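Local coordinates for centrosomal protein of 192 kDa (PDB 6FVI) that acts as a centrosome-specific activating scaffold for the kinases AURKA and PLK1 in centrosome maturation and bipolar spindle assembly, here as its seventh PapD-like (ASH) domain, at residues Thr14-Thr19 against Pro125-Thr130; Cys42-Asn47 against His94-Val99; Phe82-Ile87 against Val99-Leu104. All blocks are in the same frame, centred on the assembly; numbering follows the deposited sequence.

Contact 1. Residues Thr14-Thr19 against Pro125-Thr130; sequences TKPPST and PHMKHT
CA of Thr19 sits over the centre of the His129 imidazole, 3.7 Å from the ring centroid and 6° off the ring normal. This CH-pi contact sits at the edge of the PapD-like domain. Here the 3-10 turn 17-19, just before strand 21-23, meets the start of strand 129-139. Thr19 O also lies over that face, but its angle to NE2 is too poor for a bond. NE2 instead bonds to Val21 O, and this fixes the turn of the ring. CG of His129 lies opposite its backbone N (chi1 168°), and this brings one face of the imidazole against Thr19. With an alanine in place of His129, the CH group of Thr19 would probably lose its ring and Val21 O its donor. The turn itself is tied by Pro16 O, which accepts from both N and OG1 of Thr19. Further along, Met127, a selenomethionine, centres an inverse gamma turn. Bends at its chi2 and chi3 (-61°) fold the chain back and bring CE to 3.7 Å from CG of Pro16. Ser18 CB packs 3.4 Å from Met127 O. A water joins the segments, 2.6 Å from Ser18 OG and donating to Lys128 O at 2.8 Å.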
loop_
_atom_site.group_PDB
_atom_site.type_symbol
_atom_site.label_atom_id
_atom_site.label_comp_id
_atom_site.label_asym_id
_atom_site.label_seq_id
_atom_site.Cartn_x
_atom_site.Cartn_y
_atom_site.Cartn_z
ATOM N N THR A 14 21.714 6.742 9.225
ATOM C CA THR A 14 20.763 6.340 10.244
ATOM C C THR A 14 19.353 6.643 9.785
ATOM O O THR A 14 19.106 7.563 9.008
ATOM C CB THR A 14 21.031 7.021 11.575
ATOM O OG1 THR A 14 20.938 8.422 11.457
ATOM C CG2 THR A 14 22.324 6.641 12.119
ATOM N N LYS A 15 18.422 5.846 10.288
ATOM C CA LYS A 15 16.985 6.048 10.027
ATOM C C LYS A 15 16.460 7.075 10.978
ATOM O O LYS A 15 16.428 6.838 12.188
ATOM C CB LYS A 15 16.217 4.771 10.222
ATOM C CG LYS A 15 16.500 3.740 9.151
ATOM C CD LYS A 15 15.452 2.641 9.218
ATOM C CE LYS A 15 15.706 1.541 8.213
ATOM N NZ LYS A 15 14.450 0.776 7.978
ATOM N N PRO A 16 15.962 8.194 10.450
ATOM C CA PRO A 16 15.549 9.274 11.327
ATOM C C PRO A 16 14.103 9.103 11.784
ATOM O O PRO A 16 13.377 8.229 11.274
ATOM C CB PRO A 16 15.705 10.501 10.434
ATOM C CG PRO A 16 15.460 9.986 9.057
ATOM C CD PRO A 16 15.941 8.585 9.021
ATOM N N PRO A 17 13.637 9.971 12.681
ATOM C CA PRO A 17 12.279 9.811 13.220
ATOM C C PRO A 17 11.168 9.916 12.184
ATOM O O PRO A 17 10.060 9.410 12.395
ATOM C CB PRO A 17 12.169 10.917 14.272
ATOM C CG PRO A 17 13.564 11.244 14.639
ATOM C CD PRO A 17 14.413 10.978 13.436
ATOM N N SER A 18 11.440 10.551 11.049
ATOM C CA SER A 18 10.500 10.638 9.949
ATOM C C SER A 18 10.170 9.286 9.328
ATOM O O SER A 18 9.233 9.181 8.541
ATOM C CB SER A 18 11.033 11.619 8.905
ATOM O OG SER A 18 12.409 11.389 8.688
ATOM N N THR A 19 10.925 8.240 9.695
ATOM C CA THR A 19 10.622 6.886 9.251
ATOM C C THR A 19 9.744 6.103 10.203
ATOM O O THR A 19 9.417 4.979 9.902
ATOM C CB THR A 19 11.892 6.074 8.971
ATOM O OG1 THR A 19 12.659 5.893 10.164
ATOM C CG2 THR A 19 12.731 6.744 7.889
ATOM N N PRO A 125 9.208 18.846 5.161
ATOM C CA PRO A 125 8.768 18.176 3.952
ATOM C C PRO A 125 9.857 17.429 3.214
ATOM O O PRO A 125 9.551 16.549 2.427
ATOM C CB PRO A 125 8.161 19.292 3.099
ATOM C CG PRO A 125 8.652 20.559 3.689
ATOM C CD PRO A 125 8.913 20.289 5.124
ATOM N N HIS A 126 11.108 17.761 3.477
ATOM C CA HIS A 126 12.232 17.074 2.864
ATOM C C HIS A 126 12.493 15.693 3.458
ATOM O O HIS A 126 13.200 14.892 2.838
ATOM C CB HIS A 126 13.469 17.951 2.955
ATOM C CG HIS A 126 13.823 18.383 4.339
ATOM N ND1 HIS A 126 13.046 19.245 5.089
ATOM C CD2 HIS A 126 14.889 18.061 5.101
ATOM C CE1 HIS A 126 13.642 19.427 6.253
ATOM N NE2 HIS A 126 14.769 18.740 6.275
HETATM N N MSE A 127 11.983 15.409 4.650
HETATM C CA MSE A 127 12.298 14.139 5.351
HETATM C C MSE A 127 11.251 13.087 5.000
HETATM O O MSE A 127 10.400 12.695 5.782
HETATM C CB MSE A 127 12.375 14.380 6.841
HETATM C CG MSE A 127 13.484 15.383 7.202
HETATM SE SE MSE A 127 15.239 14.955 6.588
HETATM C CE MSE A 127 15.449 13.298 7.506
ATOM N N LYS A 128 11.351 12.605 3.765
ATOM C CA LYS A 128 10.358 11.724 3.182
ATOM C C LYS A 128 10.566 10.281 3.589
ATOM O O LYS A 128 11.686 9.810 3.852
ATOM C CB LYS A 128 10.339 11.894 1.690
ATOM C CG LYS A 128 9.911 13.305 1.279
ATOM C CD LYS A 128 9.753 13.487 -0.213
ATOM C CE LYS A 128 9.624 14.957 -0.584
ATOM N NZ LYS A 128 8.441 15.618 0.047
ATOM N N HIS A 129 9.458 9.566 3.613
ATOM C CA HIS A 129 9.405 8.166 3.997
ATOM C C HIS A 129 8.374 7.511 3.090
ATOM O O HIS A 129 7.322 8.077 2.851
ATOM C CB HIS A 129 9.023 8.104 5.477
ATOM C CG HIS A 129 8.643 6.773 6.036
ATOM N ND1 HIS A 129 9.332 5.600 5.821
ATOM C CD2 HIS A 129 7.636 6.474 6.891
ATOM C CE1 HIS A 129 8.753 4.632 6.518
ATOM N NE2 HIS A 129 7.731 5.142 7.182
ATOM N N THR A 130 8.691 6.329 2.586
ATOM C CA THR A 130 7.801 5.595 1.704
ATOM C C THR A 130 7.463 4.238 2.290
ATOM O O THR A 130 8.346 3.545 2.834
ATOM C CB THR A 130 8.486 5.398 0.359
ATOM O OG1 THR A 130 8.877 6.659 -0.168
ATOM C CG2 THR A 130 7.578 4.740 -0.633
HETATM O O HOH W 1 12.955 10.382 6.337
#

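Contact 2. Residues Cys42-Asn47 against His94-Val99; sequences CLELEN and HGIQKV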
loop_
_atom_site.group_PDB
_atom_site.type_symbol
_atom_site.label_atom_id
_atom_site.label_comp_id
_atom_site.label_asym_id
_atom_site.label_seq_id
_atom_site.Cartn_x
_atom_site.Cartn_y
_atom_site.Cartn_z
ATOM N N CYS A 42 -9.212 -3.360 4.963
ATOM C CA CYS A 42 -8.578 -2.150 5.423
ATOM C C CYS A 42 -7.132 -2.379 5.774
ATOM O O CYS A 42 -6.708 -3.524 6.049
ATOM C CB CYS A 42 -9.316 -1.559 6.601
ATOM S SG CYS A 42 -9.228 -2.528 8.106
ATOM N N LEU A 43 -6.382 -1.270 5.758
ATOM C CA LEU A 43 -5.047 -1.266 6.365
ATOM C C LEU A 43 -5.011 -0.072 7.302
ATOM O O LEU A 43 -5.922 0.753 7.313
ATOM C CB LEU A 43 -3.931 -1.253 5.344
ATOM C CG LEU A 43 -3.863 -0.062 4.405
ATOM C CD1 LEU A 43 -3.217 1.193 5.031
ATOM C CD2 LEU A 43 -3.061 -0.495 3.175
ATOM N N GLU A 44 -3.983 -0.012 8.124
ATOM C CA GLU A 44 -3.821 1.092 9.015
ATOM C C GLU A 44 -2.454 1.690 8.857
ATOM O O GLU A 44 -1.458 0.986 8.683
ATOM C CB GLU A 44 -4.020 0.692 10.492
ATOM C CG GLU A 44 -5.450 0.393 10.809
ATOM C CD GLU A 44 -5.692 -0.021 12.268
ATOM O OE1 GLU A 44 -4.723 -0.307 12.990
ATOM O OE2 GLU A 44 -6.863 -0.099 12.634
ATOM N N LEU A 45 -2.423 3.023 8.909
ATOM C CA LEU A 45 -1.181 3.760 9.121
ATOM C C LEU A 45 -1.094 4.132 10.576
ATOM O O LEU A 45 -2.075 4.570 11.187
ATOM C CB LEU A 45 -1.134 5.036 8.298
ATOM C CG LEU A 45 -1.294 4.765 6.816
ATOM C CD1 LEU A 45 -1.571 6.067 6.077
ATOM C CD2 LEU A 45 -0.071 4.055 6.283
ATOM N N GLU A 46 0.083 3.963 11.141
ATOM C CA GLU A 46 0.274 4.336 12.554
ATOM C C GLU A 46 1.525 5.179 12.674
ATOM O O GLU A 46 2.622 4.784 12.240
ATOM C CB GLU A 46 0.371 3.093 13.431
ATOM C CG GLU A 46 0.501 3.419 14.907
ATOM C CD GLU A 46 0.251 2.279 15.835
ATOM O OE1 GLU A 46 -0.274 1.225 15.415
ATOM O OE2 GLU A 46 0.562 2.457 17.031
ATOM N N ASN A 47 1.358 6.345 13.285
ATOM C CA ASN A 47 2.444 7.295 13.488
ATOM C C ASN A 47 3.058 7.090 14.872
ATOM O O ASN A 47 2.492 7.502 15.870
ATOM C CB ASN A 47 1.901 8.708 13.319
ATOM C CG ASN A 47 2.951 9.772 13.527
ATOM O OD1 ASN A 47 4.120 9.485 13.775
ATOM N ND2 ASN A 47 2.531 11.018 13.388
ATOM N N HIS A 94 1.287 9.604 17.413
ATOM C CA HIS A 94 0.672 8.496 18.080
ATOM C C HIS A 94 -0.724 8.181 17.582
ATOM O O HIS A 94 -1.454 7.449 18.216
ATOM C CB HIS A 94 0.725 8.659 19.615
ATOM C CG HIS A 94 2.097 8.878 20.168
ATOM N ND1 HIS A 94 3.214 8.192 19.741
ATOM C CD2 HIS A 94 2.516 9.694 21.160
ATOM C CE1 HIS A 94 4.265 8.594 20.430
ATOM N NE2 HIS A 94 3.869 9.505 21.298
ATOM N N GLY A 95 -1.076 8.699 16.416
ATOM C CA GLY A 95 -2.348 8.393 15.800
ATOM C C GLY A 95 -2.332 7.188 14.872
ATOM O O GLY A 95 -1.332 6.859 14.265
ATOM N N ILE A 96 -3.514 6.592 14.748
ATOM C CA ILE A 96 -3.770 5.485 13.823
ATOM C C ILE A 96 -4.888 5.889 12.878
ATOM O O ILE A 96 -5.990 6.255 13.318
ATOM C CB ILE A 96 -4.164 4.203 14.605
ATOM C CG1 ILE A 96 -3.066 3.767 15.573
ATOM C CG2 ILE A 96 -4.521 3.085 13.620
ATOM C CD1 ILE A 96 -3.526 2.801 16.640
ATOM N N GLN A 97 -4.604 5.804 11.576
ATOM C CA GLN A 97 -5.554 6.086 10.515
ATOM C C GLN A 97 -5.925 4.799 9.807
ATOM O O GLN A 97 -5.067 4.133 9.226
ATOM C CB GLN A 97 -4.924 7.043 9.500
ATOM C CG GLN A 97 -5.764 7.280 8.248
ATOM C CD GLN A 97 -7.004 8.094 8.524
ATOM O OE1 GLN A 97 -6.894 9.244 8.944
ATOM N NE2 GLN A 97 -8.175 7.527 8.268
ATOM N N LYS A 98 -7.208 4.481 9.770
ATOM C CA LYS A 98 -7.666 3.359 8.991
ATOM C C LYS A 98 -7.897 3.823 7.545
ATOM O O LYS A 98 -8.553 4.848 7.308
ATOM C CB LYS A 98 -8.948 2.768 9.594
ATOM C CG LYS A 98 -9.398 1.492 8.897
ATOM C CD LYS A 98 -10.815 1.151 9.267
ATOM C CE LYS A 98 -10.855 0.183 10.417
ATOM N NZ LYS A 98 -11.144 -1.187 9.916
ATOM N N VAL A 99 -7.363 3.040 6.620
ATOM C CA VAL A 99 -7.604 3.262 5.196
ATOM C C VAL A 99 -8.539 2.114 4.754
ATOM O O VAL A 99 -8.171 0.947 4.816
ATOM C CB VAL A 99 -6.307 3.267 4.398
ATOM C CG1 VAL A 99 -6.608 3.419 2.904
ATOM C CG2 VAL A 99 -5.396 4.412 4.865
#
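Leu43 and Val99 stand side by side on the inner face of two antiparallel strands, with CD1 of Leu43 3.8 Å from CB of Val99. Leu43 holds its CG between the backbone N and carbonyl carbon (chi1 61°), and CD1 leans across to the valine. Behind this buried row, Leu57 backs Val99 and Trp55 backs Leu45. Gln97 shares this face, but its chain bends at chi2 and NE2 returns to Lys98 O of its own strand. The other face is more open and largely polar. There the carboxylate ends of Glu44 and Glu46 lie against Ile96: OE1 of Glu44 is 3.5 Å from CG2, and CD of Glu46 is 3.6 Å from CG1. Both are van der Waals contacts with an exposed aliphatic chain. Between the faces the backbones pair closely. Leu43 and Val99 exchange two backbone hydrogen bonds, as do Leu45 and Gln97, and Asn47 N reaches Gly95 O at 2.9 Å, nearly straight (174°). A weak bond from His94 N to Asn47 O closes the row. Asn47 ND2 turns to Thr51 O and Leu91 O. This antiparallel pairing, mainly apolar inside and mostly polar outside, is typical of the immunoglobulin-like beta sandwich of PapD-like domains.

Contact 3. Residues Phe82-Ile87 against Val99-Leu104; sequences FRCSPI and VSITFL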
loop_
_atom_site.group_PDB
_atom_site.type_symbol
_atom_site.label_atom_id
_atom_site.label_comp_id
_atom_site.label_asym_id
_atom_site.label_seq_id
_atom_site.Cartn_x
_atom_site.Cartn_y
_atom_site.Cartn_z
ATOM N N PHE A 82 -9.448 -1.027 -7.671
ATOM C CA PHE A 82 -9.264 -0.841 -6.224
ATOM C C PHE A 82 -9.396 0.637 -5.905
ATOM O O PHE A 82 -8.848 1.482 -6.641
ATOM C CB PHE A 82 -7.894 -1.329 -5.766
ATOM C CG PHE A 82 -7.616 -2.786 -6.061
ATOM C CD1 PHE A 82 -8.196 -3.776 -5.280
ATOM C CD2 PHE A 82 -6.806 -3.158 -7.106
ATOM C CE1 PHE A 82 -7.923 -5.109 -5.532
ATOM C CE2 PHE A 82 -6.551 -4.490 -7.375
ATOM C CZ PHE A 82 -7.117 -5.464 -6.597
ATOM N N ARG A 83 -10.026 0.939 -4.788
ATOM C CA ARG A 83 -10.123 2.321 -4.310
ATOM C C ARG A 83 -9.830 2.371 -2.837
ATOM O O ARG A 83 -10.283 1.535 -2.074
ATOM C CB ARG A 83 -11.506 2.886 -4.573
ATOM C CG ARG A 83 -11.780 3.129 -6.044
ATOM C CD ARG A 83 -13.022 3.995 -6.220
ATOM N NE ARG A 83 -13.260 4.361 -7.618
ATOM C CZ ARG A 83 -12.380 5.012 -8.375
ATOM N NH1 ARG A 83 -11.191 5.334 -7.882
ATOM N NH2 ARG A 83 -12.673 5.320 -9.635
ATOM N N CYS A 84 -9.070 3.387 -2.450
ATOM C CA CYS A 84 -8.705 3.595 -1.066
ATOM C C CYS A 84 -9.343 4.872 -0.560
ATOM O O CYS A 84 -9.471 5.842 -1.315
ATOM C CB CYS A 84 -7.189 3.723 -0.932
ATOM S SG CYS A 84 -6.257 2.265 -1.435
ATOM N N SER A 85 -9.700 4.901 0.721
ATOM C CA SER A 85 -10.284 6.078 1.348
ATOM C C SER A 85 -9.852 6.146 2.805
ATOM O O SER A 85 -9.998 5.159 3.513
ATOM C CB SER A 85 -11.797 5.946 1.312
ATOM O OG SER A 85 -12.397 7.041 1.949
ATOM N N PRO A 86 -9.375 7.283 3.306
ATOM C CA PRO A 86 -8.947 8.473 2.557
ATOM C C PRO A 86 -7.656 8.193 1.785
ATOM O O PRO A 86 -6.972 7.196 2.023
ATOM C CB PRO A 86 -8.701 9.521 3.666
ATOM C CG PRO A 86 -8.746 8.806 4.925
ATOM C CD PRO A 86 -9.097 7.397 4.747
ATOM N N ILE A 87 -7.341 9.128 0.890
ATOM C CA ILE A 87 -6.058 8.977 0.192
ATOM C C ILE A 87 -5.014 9.987 0.583
ATOM O O ILE A 87 -3.863 9.820 0.197
ATOM C CB ILE A 87 -6.176 8.878 -1.332
ATOM C CG1 ILE A 87 -6.643 10.205 -1.900
ATOM C CG2 ILE A 87 -7.095 7.734 -1.722
ATOM C CD1 ILE A 87 -6.679 10.211 -3.397
ATOM N N VAL A 99 -7.363 3.040 6.620
ATOM C CA VAL A 99 -7.604 3.262 5.196
ATOM C C VAL A 99 -8.539 2.114 4.754
ATOM O O VAL A 99 -8.171 0.947 4.816
ATOM C CB VAL A 99 -6.307 3.267 4.398
ATOM C CG1 VAL A 99 -6.608 3.419 2.904
ATOM C CG2 VAL A 99 -5.396 4.412 4.865
ATOM N N SER A 100 -9.747 2.487 4.345
ATOM C CA SER A 100 -10.738 1.542 3.849
ATOM C C SER A 100 -10.500 1.302 2.372
ATOM O O SER A 100 -10.328 2.242 1.618
ATOM C CB SER A 100 -12.117 2.093 4.124
ATOM O OG SER A 100 -12.297 2.238 5.530
ATOM N N ILE A 101 -10.500 0.038 1.955
ATOM C CA ILE A 101 -10.114 -0.297 0.596
ATOM C C ILE A 101 -11.196 -1.178 0.031
ATOM O O ILE A 101 -11.638 -2.139 0.663
ATOM C CB ILE A 101 -8.736 -0.988 0.550
ATOM C CG1 ILE A 101 -7.713 -0.114 1.285
ATOM C CG2 ILE A 101 -8.290 -1.172 -0.894
ATOM C CD1 ILE A 101 -6.317 -0.660 1.275
ATOM N N THR A 102 -11.623 -0.857 -1.192
ATOM C CA THR A 102 -12.644 -1.604 -1.891
ATOM C C THR A 102 -12.058 -2.197 -3.180
ATOM O O THR A 102 -11.204 -1.611 -3.829
ATOM C CB THR A 102 -13.838 -0.675 -2.157
ATOM O OG1 THR A 102 -14.267 -0.075 -0.918
ATOM C CG2 THR A 102 -14.984 -1.414 -2.795
ATOM N N PHE A 103 -12.546 -3.392 -3.507
ATOM C CA PHE A 103 -12.262 -4.102 -4.746
ATOM C C PHE A 103 -13.580 -4.204 -5.488
ATOM O O PHE A 103 -14.543 -4.752 -4.980
ATOM C CB PHE A 103 -11.710 -5.475 -4.419
ATOM C CG PHE A 103 -11.497 -6.391 -5.600
ATOM C CD1 PHE A 103 -10.949 -5.952 -6.792
ATOM C CD2 PHE A 103 -11.851 -7.739 -5.486
ATOM C CE1 PHE A 103 -10.737 -6.854 -7.843
ATOM C CE2 PHE A 103 -11.617 -8.625 -6.529
ATOM C CZ PHE A 103 -11.070 -8.187 -7.692
ATOM N N LEU A 104 -13.606 -3.656 -6.704
ATOM C CA LEU A 104 -14.815 -3.629 -7.552
ATOM C C LEU A 104 -14.404 -4.063 -8.965
ATOM O O LEU A 104 -14.204 -3.262 -9.864
ATOM C CB LEU A 104 -15.600 -2.281 -7.506
ATOM C CG LEU A 104 -16.866 -2.158 -8.385
ATOM C CD1 LEU A 104 -17.784 -3.313 -8.209
ATOM C CD2 LEU A 104 -17.548 -0.833 -8.157
HETATM O O HOH W 2 -11.231 4.606 6.524
#
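Phe82 and Phe103 fit as two slid plates. Their planes are 21° apart, but the centroids lie 5.0 Å from each other, so the rings barely overlap. The closest approach is CE1 of Phe82 to CD1 of Phe103, 3.4 Å. Phe103 has CG opposite its backbone N (chi1 174°), whereas Phe82 keeps CG beside its own N (chi1 -58°) and leans toward its neighbour. Tyr111 meets the Phe103 ring edge-to-face and also touches Phe82. Next along the same face, SG of Cys84 is the bump. It rests against the side of Ile101, where the branches CG1 and CG2 and the terminal CD1 all lie about equally far from it, CG1 at 3.9 Å. On its other flank, CB of Cys84 meets CG1 of Val99. Leu57 and Trp115 also pack on the cysteine. These side chains belong to the antiparallel hairpin of strands 82-91 and 96-103, part of the beta sandwich of this PapD-like domain. Arg83 pairs with Thr102, and Ser85 with Ser100, each through two backbone bonds. The face carrying these four residues is polar. In the conformer modelled here, Thr102 OG1 bonds to Glu40. After Ser85 a cis peptide bond leads into Pro86, whose O comes 3.9 Å from CG1 of Val99. A water lies 2.8 Å from Ser100 OG and donates a weak bond to Ser85 O.

Overall arrangement
Contacts 2 and 3 share Val99 and strand 96-103, which pairs with strand 39-47 in contact 2 and with strand 82-91 in contact 3. They touch directly: Leu43 CD2 lies 3.8 Å from Ile101 CD1. Both are partly buried and combine regular backbone bonds with a mainly apolar inner face; contact 3 adds a pair of phenylalanines and a cysteine to the aliphatic packing. Contact 1 is a surface contact where a loop meets the start of strand 129-139, held by a CH-pi approach, a water and one apolar touch. Its centre is about 17 Å from that of contact 2 and about 25 Å from that of contact 3, which lies on the opposite side of the chain's centre. Along the chain it encloses both.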